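Local coordinates for alpha-catenin-like protein hmp-1 (Caenorhabditis elegans, PDB 5XA5) that belongs to the vinculin/alpha-catenin family, binds beta-catenin, cadherin and actin filaments at cell junctions, and is required for cell migration and shape changes during embryonic body enclosure and elongation, at residues A60-A63 against N64-T68. Numbering follows the deposited sequence. Where two conformers were deposited one is given.
Sequences AAVA and NFLQT
Val62 sets CG1 anti to its own backbone N (chi1 173°), while Leu66 turns CG anti to its carbonyl carbon (chi1 -61°); these torsions bring Val62 CG1 to 4.1 Å from Leu66 CD1. The pair is an i/i+4 contact between successive turns of helix 51-74, in the helical-bundle N-terminal part of this vinculin-family protein, and the two side chains run off the helix in a common direction, flank to flank. Leu66 CG also sits over the preceding turn, 3.2 Å from Val62 O, the same oxygen that accepts the Leu66 N-H, with N 3.0 Å away. Beyond the pair, Leu66 packs on Leu93 and Gln97 of helix 83-112 and Phe65 on Leu93, so this side of the helix faces the bundle; the chain of another protein also touches Val62 and Phe65. Cutting Leu66 back to an alanine is likely to leave Val62 CG1 without its apolar neighbour and to open a gap beside Leu93 and Gln97. On the more exposed side, the aliphatic part of Gln67 lies by the Ala63 carbonyl, with CG 3.3 Å from Ala63 O, and Gln67 N bonds to that oxygen at 2.9 Å. One residue further on, Asn64 O accepts the backbone N-H of Thr68, with N 2.9 Å away, and in the conformer given Thr68 OG1 adds a second, tentative donor at 3.1 Å from Asn64 O.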
loop_
_atom_site.group_PDB
_atom_site.type_symbol
_atom_site.label_atom_id
_atom_site.label_comp_id
_atom_site.label_asym_id
_atom_site.label_seq_id
_atom_site.Cartn_x
_atom_site.Cartn_y
_atom_site.Cartn_z
ATOM N N ALA A 60 -6.266 -6.024 23.766
ATOM C CA ALA A 60 -5.186 -6.817 23.182
ATOM C C ALA A 60 -5.123 -6.655 21.674
ATOM O O ALA A 60 -4.042 -6.678 21.082
ATOM C CB ALA A 60 -5.352 -8.276 23.527
ATOM N N ALA A 61 -6.287 -6.509 21.054
ATOM C CA ALA A 61 -6.356 -6.364 19.599
ATOM C C ALA A 61 -5.827 -5.003 19.168
ATOM O O ALA A 61 -5.151 -4.899 18.141
ATOM C CB ALA A 61 -7.782 -6.563 19.091
ATOM N N VAL A 62 -6.146 -3.961 19.931
ATOM C CA VAL A 62 -5.568 -2.642 19.678
ATOM C C VAL A 62 -4.054 -2.724 19.784
ATOM O O VAL A 62 -3.329 -2.267 18.895
ATOM C CB VAL A 62 -6.099 -1.575 20.661
ATOM C CG1 VAL A 62 -5.340 -0.267 20.483
ATOM C CG2 VAL A 62 -7.579 -1.344 20.447
ATOM N N ALA A 63 -3.576 -3.331 20.869
ATOM C CA ALA A 63 -2.143 -3.460 21.097
ATOM C C ALA A 63 -1.438 -4.219 19.974
ATOM O O ALA A 63 -0.369 -3.809 19.517
ATOM C CB ALA A 63 -1.880 -4.142 22.446
ATOM N N ASN A 64 -2.028 -5.323 19.530
ATOM C CA ASN A 64 -1.389 -6.125 18.499
ATOM C C ASN A 64 -1.336 -5.370 17.176
ATOM O O ASN A 64 -0.374 -5.504 16.419
ATOM C CB ASN A 64 -2.106 -7.464 18.319
ATOM C CG ASN A 64 -1.370 -8.387 17.372
ATOM O OD1 ASN A 64 -1.733 -8.512 16.203
ATOM N ND2 ASN A 64 -0.309 -9.019 17.865
ATOM N N PHE A 65 -2.372 -4.578 16.905
ATOM C CA PHE A 65 -2.400 -3.744 15.708
ATOM C C PHE A 65 -1.245 -2.738 15.762
ATOM O O PHE A 65 -0.533 -2.522 14.774
ATOM C CB PHE A 65 -3.753 -3.024 15.577
ATOM C CG PHE A 65 -3.941 -2.311 14.262
ATOM C CD1 PHE A 65 -4.604 -2.927 13.215
ATOM C CD2 PHE A 65 -3.454 -1.027 14.079
ATOM C CE1 PHE A 65 -4.778 -2.275 12.001
ATOM C CE2 PHE A 65 -3.605 -0.372 12.860
ATOM C CZ PHE A 65 -4.272 -0.995 11.822
ATOM N N LEU A 66 -1.049 -2.129 16.928
ATOM C CA LEU A 66 0.008 -1.145 17.084
ATOM C C LEU A 66 1.383 -1.788 16.944
ATOM O O LEU A 66 2.286 -1.193 16.363
ATOM C CB LEU A 66 -0.115 -0.434 18.436
ATOM C CG LEU A 66 -1.424 0.334 18.625
ATOM C CD1 LEU A 66 -1.443 1.040 19.966
ATOM C CD2 LEU A 66 -1.639 1.337 17.496
ATOM N N GLN A 67 1.534 -3.006 17.460
ATOM C CA GLN A 67 2.821 -3.691 17.413
ATOM C C GLN A 67 3.172 -4.092 15.988
ATOM O O GLN A 67 4.287 -3.855 15.525
ATOM C CB GLN A 67 2.818 -4.924 18.324
ATOM C CG GLN A 67 2.828 -4.599 19.803
ATOM C CD GLN A 67 2.530 -5.814 20.659
ATOM O OE1 GLN A 67 2.549 -6.948 20.177
ATOM N NE2 GLN A 67 2.263 -5.583 21.941
ATOM N N THR A 68 2.220 -4.698 15.292
ATOM C CA THR A 68 2.421 -5.132 13.918
ATOM C C THR A 68 2.631 -3.921 13.007
ATOM O O THR A 68 3.496 -3.920 12.111
ATOM C CB THR A 68 1.225 -5.975 13.445
ATOM O OG1 THR A 68 1.152 -7.161 14.243
ATOM C CG2 THR A 68 1.372 -6.354 11.973
#